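PDB 4QDG: putative adhesin from Bacteroides thetaiotaomicron, which is a putative lipoprotein adhesin of the FimB/Mfa2 family, probably serving in the outer membrane as an anchor or building block of pili. Local coordinates for residues V193-A205 against V214-L226. Residues are numbered along the deposited sequence; the frame is centred on the assembly and turned at random.
Sequences VTYTPWAQGQASA and VVVAYAELSTSRL
The phenol ring of Tyr218 folds back over the main chain of Gly201, whose N lies 3.6 Å above the middle of one ring face; the Gln200 carbonyl carbon sits nearer the rim of that face, and the Gln202 backbone meets the ring edge. With CG between its own N and carbonyl carbon (chi1 77°), Tyr218 swings across to the partner strand, and the missing side chain of Gly201 lets the ring come down on the peptide. The Trp198 indole takes Ala199 CB and Glu220 CB on one face, the latter 3.3 Å above its plane, while the backbone joining Leu221 to Ser222 lies at its edge. Thr223 CG2 makes a CH-pi contact with one face of Tyr195, 3.8 Å from the ring centroid.

The backbones form an antiparallel hairpin, strand 199-207 against 213-223. Glu220 N gives a nearly straight bond to Ala199 O (2.8 Å, 174°), Gly201 and Tyr218 exchange two bonds, and so do Ala203 and Val216. Small Ala203 suits a face shared with the Tyr218 ring and the branched Val216. Toward Tyr195, Trp198 N bonds to Glu220 O. Pro197, with no N-H to give, packs its ring, CG lying 3.7 Å from Ala219 CB. A water bridges Thr196 O and Ser222 N, and Tyr195 OH accepts from Ser224 N (3.1 Å) while also pairing with Asn178.

Asn152 binds both Trp198 NE1 and Glu220 OE1, and Arg154 forms a salt bridge with OE2, which probably stabilises the ionised carboxylate. Backbone bonds thus set the register of 199-205 on 214-220, and near Tyr195 and Trp198 ring contacts, the Tyr195 hydroxyl and a water join the segments.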
ATOM      1  N   VAL A 193     -13.603   2.849  -7.679  1.00 34.29           N
ATOM      2  CA  VAL A 193     -12.812   2.042  -8.618  1.00 33.46           C
ATOM      3  C   VAL A 193     -13.055   0.585  -8.251  1.00 34.63           C
ATOM      4  O   VAL A 193     -13.369   0.290  -7.098  1.00 33.49           O
ATOM      5  CB  VAL A 193     -11.287   2.376  -8.676  1.00 35.86           C
ATOM      6  CG1 VAL A 193     -11.053   3.812  -9.124  1.00 36.70           C
ATOM      7  CG2 VAL A 193     -10.576   2.074  -7.353  1.00 33.48           C
ATOM      8  N   THR A 194     -12.902  -0.313  -9.221  1.00 30.39           N
ATOM      9  CA  THR A 194     -13.012  -1.744  -9.004  1.00 29.63           C
ATOM     10  C   THR A 194     -11.631  -2.375  -9.261  1.00 34.71           C
ATOM     11  O   THR A 194     -11.069  -2.224 -10.343  1.00 37.11           O
ATOM     12  CB  THR A 194     -14.119  -2.340  -9.894  1.00 33.28           C
ATOM     13  OG1 THR A 194     -15.354  -1.729  -9.550  1.00 36.05           O
ATOM     14  CG2 THR A 194     -14.245  -3.852  -9.742  1.00 30.72           C
ATOM     15  N   TYR A 195     -11.093  -3.063  -8.257  1.00 29.83           N
ATOM     16  CA  TYR A 195      -9.869  -3.835  -8.390  1.00 28.33           C
ATOM     17  C   TYR A 195     -10.270  -5.276  -8.690  1.00 31.80           C
ATOM     18  O   TYR A 195     -11.199  -5.797  -8.056  1.00 30.23           O
ATOM     19  CB  TYR A 195      -9.014  -3.793  -7.098  1.00 27.08           C
ATOM     20  CG  TYR A 195      -8.482  -2.432  -6.688  1.00 26.82           C
ATOM     21  CD1 TYR A 195      -7.290  -1.937  -7.218  1.00 27.49           C
ATOM     22  CD2 TYR A 195      -9.112  -1.692  -5.696  1.00 26.68           C
ATOM     23  CE1 TYR A 195      -6.786  -0.701  -6.823  1.00 27.13           C
ATOM     24  CE2 TYR A 195      -8.588  -0.485  -5.252  1.00 28.06           C
ATOM     25  CZ  TYR A 195      -7.425   0.010  -5.814  1.00 33.95           C
ATOM     26  OH  TYR A 195      -6.937   1.198  -5.333  1.00 29.62           O
ATOM     27  N   THR A 196      -9.555  -5.926  -9.623  1.00 27.67           N
ATOM     28  CA  THR A 196      -9.767  -7.339  -9.941  1.00 27.46           C
ATOM     29  C   THR A 196      -8.422  -8.067  -9.724  1.00 32.69           C
ATOM     30  O   THR A 196      -7.386  -7.405  -9.620  1.00 32.69           O
ATOM     31  CB  THR A 196     -10.389  -7.540 -11.330  1.00 30.83           C
ATOM     32  OG1 THR A 196      -9.522  -7.012 -12.325  1.00 30.79           O
ATOM     33  CG2 THR A 196     -11.822  -6.936 -11.442  1.00 26.12           C
ATOM     34  N   PRO A 197      -8.396  -9.407  -9.594  1.00 31.00           N
ATOM     35  CA  PRO A 197      -7.113 -10.083  -9.300  1.00 31.28           C
ATOM     36  C   PRO A 197      -6.055 -10.020 -10.404  1.00 36.49           C
ATOM     37  O   PRO A 197      -6.361 -10.101 -11.600  1.00 37.94           O
ATOM     38  CB  PRO A 197      -7.537 -11.531  -9.078  1.00 33.25           C
ATOM     39  CG  PRO A 197      -9.001 -11.447  -8.693  1.00 36.49           C
ATOM     40  CD  PRO A 197      -9.514 -10.375  -9.585  1.00 32.22           C
ATOM     41  N   TRP A 198      -4.803  -9.867  -9.978  1.00 32.03           N
ATOM     42  CA  TRP A 198      -3.614  -9.876 -10.822  1.00 31.78           C
ATOM     43  C   TRP A 198      -3.136 -11.345 -10.964  1.00 35.57           C
ATOM     44  O   TRP A 198      -2.402 -11.672 -11.884  1.00 37.16           O
ATOM     45  CB  TRP A 198      -2.499  -8.942 -10.277  1.00 29.64           C
ATOM     46  CG  TRP A 198      -1.943  -9.297  -8.927  1.00 29.73           C
ATOM     47  CD1 TRP A 198      -2.331  -8.781  -7.728  1.00 31.72           C
ATOM     48  CD2 TRP A 198      -0.859 -10.199  -8.642  1.00 29.70           C
ATOM     49  NE1 TRP A 198      -1.529  -9.261  -6.727  1.00 30.30           N
ATOM     50  CE2 TRP A 198      -0.647 -10.168  -7.248  1.00 31.77           C
ATOM     51  CE3 TRP A 198      -0.004 -10.984  -9.437  1.00 32.28           C
ATOM     52  CZ2 TRP A 198       0.332 -10.951  -6.616  1.00 31.17           C
ATOM     53  CZ3 TRP A 198       0.973 -11.751  -8.812  1.00 33.74           C
ATOM     54  CH2 TRP A 198       1.117 -11.749  -7.412  1.00 32.98           C
ATOM     55  N   ALA A 199      -3.568 -12.213 -10.047  1.00 30.70           N
ATOM     56  CA  ALA A 199      -3.310 -13.653 -10.005  1.00 29.36           C
ATOM     57  C   ALA A 199      -4.512 -14.352  -9.399  1.00 32.38           C
ATOM     58  O   ALA A 199      -5.149 -13.812  -8.499  1.00 31.25           O
ATOM     59  CB  ALA A 199      -2.055 -13.955  -9.208  1.00 28.94           C
ATOM     60  N   GLN A 200      -4.851 -15.519  -9.929  1.00 29.62           N
ATOM     61  CA  GLN A 200      -5.980 -16.350  -9.504  1.00 29.50           C
ATOM     62  C   GLN A 200      -5.684 -17.792  -9.916  1.00 34.52           C
ATOM     63  O   GLN A 200      -5.085 -18.020 -10.962  1.00 35.91           O
ATOM     64  CB  GLN A 200      -7.285 -15.832 -10.140  1.00 30.69           C
ATOM     65  CG  GLN A 200      -8.563 -16.585  -9.751  1.00 35.30           C
ATOM     66  CD  GLN A 200      -9.808 -15.882 -10.203  1.00 41.33           C
ATOM     67  OE1 GLN A 200      -9.813 -14.680 -10.466  1.00 41.72           O
ATOM     68  NE2 GLN A 200     -10.913 -16.614 -10.253  1.00 38.20           N
ATOM     69  N   GLY A 201      -6.078 -18.734  -9.085  1.00 31.67           N
ATOM     70  CA  GLY A 201      -5.848 -20.144  -9.345  1.00 31.80           C
ATOM     71  C   GLY A 201      -6.246 -21.029  -8.191  1.00 35.28           C
ATOM     72  O   GLY A 201      -7.099 -20.676  -7.369  1.00 32.81           O
ATOM     73  N   GLN A 202      -5.609 -22.190  -8.132  1.00 33.54           N
ATOM     74  CA  GLN A 202      -5.811 -23.164  -7.091  1.00 32.72           C
ATOM     75  C   GLN A 202      -4.504 -23.394  -6.350  1.00 35.70           C
ATOM     76  O   GLN A 202      -3.424 -23.232  -6.921  1.00 35.01           O
ATOM     77  CB  GLN A 202      -6.371 -24.476  -7.668  1.00 34.72           C
ATOM     78  CG  GLN A 202      -7.862 -24.400  -8.014  1.00 41.44           C
ATOM     79  CD  GLN A 202      -8.406 -25.668  -8.620  1.00 66.10           C
ATOM     80  OE1 GLN A 202      -7.806 -26.269  -9.508  1.00 70.68           O
ATOM     81  NE2 GLN A 202      -9.569 -26.083  -8.177  1.00 60.50           N
ATOM     82  N   ALA A 203      -4.608 -23.738  -5.053  1.00 30.04           N
ATOM     83  CA  ALA A 203      -3.451 -24.042  -4.210  1.00 28.97           C
ATOM     84  C   ALA A 203      -3.759 -25.228  -3.313  1.00 34.31           C
ATOM     85  O   ALA A 203      -4.920 -25.582  -3.139  1.00 32.50           O
ATOM     86  CB  ALA A 203      -3.058 -22.828  -3.374  1.00 28.14           C
ATOM     87  N   SER A 204      -2.714 -25.832  -2.747  1.00 33.81           N
ATOM     88  CA  SER A 204      -2.800 -26.961  -1.829  1.00 35.52           C
ATOM     89  C   SER A 204      -2.865 -26.476  -0.372  1.00 39.02           C
ATOM     90  O   SER A 204      -2.122 -25.576   0.011  1.00 37.40           O
ATOM     91  CB  SER A 204      -1.593 -27.874  -2.013  1.00 39.70           C
ATOM     92  OG  SER A 204      -1.793 -29.092  -1.323  1.00 52.19           O
ATOM     93  N   ALA A 205      -3.778 -27.048   0.418  1.00 35.74           N
ATOM     94  CA  ALA A 205      -3.919 -26.753   1.844  1.00 34.29           C
ATOM     95  C   ALA A 205      -3.597 -28.020   2.665  1.00 40.91           C
ATOM     96  O   ALA A 205      -4.039 -28.169   3.806  1.00 41.48           O
ATOM     97  CB  ALA A 205      -5.326 -26.250   2.146  1.00 34.12           C
ATOM     98  N   VAL A 214      -6.387 -31.248  -0.071  1.00 30.32           N
ATOM     99  CA  VAL A 214      -7.328 -30.142   0.074  1.00 28.66           C
ATOM    100  C   VAL A 214      -6.886 -29.071  -0.921  1.00 32.45           C
ATOM    101  O   VAL A 214      -5.775 -28.536  -0.814  1.00 30.25           O
ATOM    102  CB  VAL A 214      -7.431 -29.599   1.532  1.00 31.14           C
ATOM    103  CG1 VAL A 214      -8.502 -28.497   1.637  1.00 30.12           C
ATOM    104  CG2 VAL A 214      -7.707 -30.734   2.511  1.00 30.41           C
ATOM    105  N   VAL A 215      -7.743 -28.798  -1.909  1.00 31.69           N
ATOM    106  CA  VAL A 215      -7.464 -27.843  -2.981  1.00 31.99           C
ATOM    107  C   VAL A 215      -8.366 -26.640  -2.779  1.00 34.22           C
ATOM    108  O   VAL A 215      -9.592 -26.751  -2.704  1.00 32.07           O
ATOM    109  CB  VAL A 215      -7.599 -28.471  -4.397  1.00 36.21           C
ATOM    110  CG1 VAL A 215      -7.347 -27.427  -5.488  1.00 35.96           C
ATOM    111  CG2 VAL A 215      -6.646 -29.644  -4.567  1.00 35.75           C
ATOM    112  N   VAL A 216      -7.723 -25.490  -2.642  1.00 31.56           N
ATOM    113  CA  VAL A 216      -8.413 -24.241  -2.393  1.00 30.08           C
ATOM    114  C   VAL A 216      -8.316 -23.354  -3.630  1.00 33.74           C
ATOM    115  O   VAL A 216      -7.443 -23.549  -4.475  1.00 32.95           O
ATOM    116  CB  VAL A 216      -7.846 -23.542  -1.112  1.00 31.04           C
ATOM    117  CG1 VAL A 216      -7.877 -24.474   0.086  1.00 30.72           C
ATOM    118  CG2 VAL A 216      -6.446 -23.007  -1.323  1.00 30.67           C
ATOM    119  N   ALA A 217      -9.200 -22.375  -3.701  1.00 30.40           N
ATOM    120  CA  ALA A 217      -9.205 -21.337  -4.727  1.00 30.09           C
ATOM    121  C   ALA A 217      -8.533 -20.109  -4.133  1.00 33.25           C
ATOM    122  O   ALA A 217      -8.700 -19.828  -2.936  1.00 31.72           O
ATOM    123  CB  ALA A 217     -10.645 -21.021  -5.140  1.00 30.42           C
ATOM    124  N   TYR A 218      -7.788 -19.364  -4.937  1.00 30.40           N
ATOM    125  CA  TYR A 218      -7.177 -18.133  -4.436  1.00 28.52           C
ATOM    126  C   TYR A 218      -7.248 -17.065  -5.490  1.00 29.77           C
ATOM    127  O   TYR A 218      -7.292 -17.382  -6.676  1.00 27.82           O
ATOM    128  CB  TYR A 218      -5.711 -18.338  -3.964  1.00 29.86           C
ATOM    129  CG  TYR A 218      -4.705 -18.432  -5.089  1.00 32.89           C
ATOM    130  CD1 TYR A 218      -4.124 -17.286  -5.630  1.00 35.78           C
ATOM    131  CD2 TYR A 218      -4.326 -19.663  -5.607  1.00 34.59           C
ATOM    132  CE1 TYR A 218      -3.220 -17.364  -6.692  1.00 38.17           C
ATOM    133  CE2 TYR A 218      -3.422 -19.755  -6.672  1.00 36.29           C
ATOM    134  CZ  TYR A 218      -2.879 -18.600  -7.215  1.00 40.47           C
ATOM    135  OH  TYR A 218      -1.999 -18.686  -8.262  1.00 42.61           O
ATOM    136  N   ALA A 219      -7.236 -15.804  -5.043  1.00 25.98           N
ATOM    137  CA  ALA A 219      -7.156 -14.592  -5.833  1.00 27.18           C
ATOM    138  C   ALA A 219      -6.262 -13.567  -5.106  1.00 31.68           C
ATOM    139  O   ALA A 219      -6.430 -13.323  -3.912  1.00 29.85           O
ATOM    140  CB  ALA A 219      -8.530 -14.004  -6.066  1.00 28.58           C
ATOM    141  N   GLU A 220      -5.306 -12.989  -5.833  1.00 27.55           N
ATOM    142  CA  GLU A 220      -4.432 -11.959  -5.311  1.00 27.04           C
ATOM    143  C   GLU A 220      -4.874 -10.619  -5.885  1.00 30.74           C
ATOM    144  O   GLU A 220      -4.949 -10.475  -7.106  1.00 31.27           O
ATOM    145  CB  GLU A 220      -2.984 -12.260  -5.643  1.00 28.51           C
ATOM    146  CG  GLU A 220      -2.534 -13.632  -5.168  1.00 42.54           C
ATOM    147  CD  GLU A 220      -1.404 -13.664  -4.158  1.00 43.38           C
ATOM    148  OE1 GLU A 220      -1.118 -12.625  -3.526  1.00 46.27           O
ATOM    149  OE2 GLU A 220      -0.794 -14.743  -4.011  1.00 51.72           O
ATOM    150  N   LEU A 221      -5.197  -9.653  -5.016  1.00 25.42           N
ATOM    151  CA  LEU A 221      -5.623  -8.322  -5.447  1.00 26.00           C
ATOM    152  C   LEU A 221      -4.655  -7.287  -4.874  1.00 29.84           C
ATOM    153  O   LEU A 221      -4.246  -7.387  -3.723  1.00 30.24           O
ATOM    154  CB  LEU A 221      -7.072  -8.040  -4.988  1.00 26.93           C
ATOM    155  CG  LEU A 221      -8.160  -8.915  -5.556  1.00 31.28           C
ATOM    156  CD1 LEU A 221      -8.692  -9.843  -4.482  1.00 32.01           C
ATOM    157  CD2 LEU A 221      -9.260  -8.054  -6.128  1.00 33.22           C
ATOM    158  N   SER A 222      -4.263  -6.325  -5.686  1.00 25.83           N
ATOM    159  CA  SER A 222      -3.282  -5.297  -5.364  1.00 24.51           C
ATOM    160  C   SER A 222      -4.003  -3.937  -5.351  1.00 28.70           C
ATOM    161  O   SER A 222      -4.641  -3.577  -6.327  1.00 25.78           O
ATOM    162  CB  SER A 222      -2.150  -5.350  -6.398  1.00 26.26           C
ATOM    163  OG  SER A 222      -1.206  -4.318  -6.213  1.00 32.05           O
ATOM    164  N   THR A 223      -3.982  -3.233  -4.215  1.00 27.91           N
ATOM    165  CA  THR A 223      -4.761  -1.994  -4.085  1.00 27.02           C
ATOM    166  C   THR A 223      -3.921  -0.835  -3.576  1.00 30.30           C
ATOM    167  O   THR A 223      -2.787  -1.010  -3.119  1.00 28.31           O
ATOM    168  CB  THR A 223      -5.960  -2.202  -3.099  1.00 29.14           C
ATOM    169  OG1 THR A 223      -5.487  -2.213  -1.749  1.00 24.95           O
ATOM    170  CG2 THR A 223      -6.801  -3.488  -3.381  1.00 24.93           C
ATOM    171  N   SER A 224      -4.528   0.347  -3.583  1.00 26.24           N
ATOM    172  CA  SER A 224      -3.920   1.548  -3.036  1.00 25.02           C
ATOM    173  C   SER A 224      -4.191   1.550  -1.491  1.00 28.39           C
ATOM    174  O   SER A 224      -4.504   0.499  -0.915  1.00 25.94           O
ATOM    175  CB  SER A 224      -4.469   2.780  -3.759  1.00 27.96           C
ATOM    176  OG  SER A 224      -3.918   3.994  -3.297  1.00 32.51           O
ATOM    177  N   ARG A 225      -4.057   2.705  -0.830  1.00 25.16           N
ATOM    178  CA  ARG A 225      -4.137   2.819   0.630  1.00 23.66           C
ATOM    179  C   ARG A 225      -5.502   2.426   1.242  1.00 27.63           C
ATOM    180  O   ARG A 225      -6.579   2.841   0.784  1.00 28.24           O
ATOM    181  CB  ARG A 225      -3.740   4.232   1.077  1.00 21.10           C
ATOM    182  CG  ARG A 225      -3.351   4.320   2.528  1.00 26.38           C
ATOM    183  CD  ARG A 225      -3.015   5.719   2.956  1.00 31.62           C
ATOM    184  NE  ARG A 225      -2.678   5.778   4.385  1.00 27.57           N
ATOM    185  CZ  ARG A 225      -2.473   6.908   5.055  1.00 38.54           C
ATOM    186  NH1 ARG A 225      -2.601   8.082   4.447  1.00 29.97           N
ATOM    187  NH2 ARG A 225      -2.169   6.874   6.345  1.00 25.84           N
ATOM    188  N   LEU A 226      -5.417   1.617   2.299  1.00 23.33           N
ATOM    189  CA  LEU A 226      -6.550   1.185   3.117  1.00 22.06           C
ATOM    190  C   LEU A 226      -6.683   2.158   4.294  1.00 28.64           C
ATOM    191  O   LEU A 226      -5.750   2.293   5.093  1.00 29.54           O
ATOM    192  CB  LEU A 226      -6.343  -0.240   3.613  1.00 21.23           C
ATOM    193  CG  LEU A 226      -6.317  -1.337   2.539  1.00 25.95           C
ATOM    194  CD1 LEU A 226      -5.925  -2.702   3.175  1.00 24.89           C
ATOM    195  CD2 LEU A 226      -7.673  -1.385   1.783  1.00 27.00           C
TER
HETATM  196  O   HOH W   1      -5.120  -6.392  -8.497  1.00 31.65           O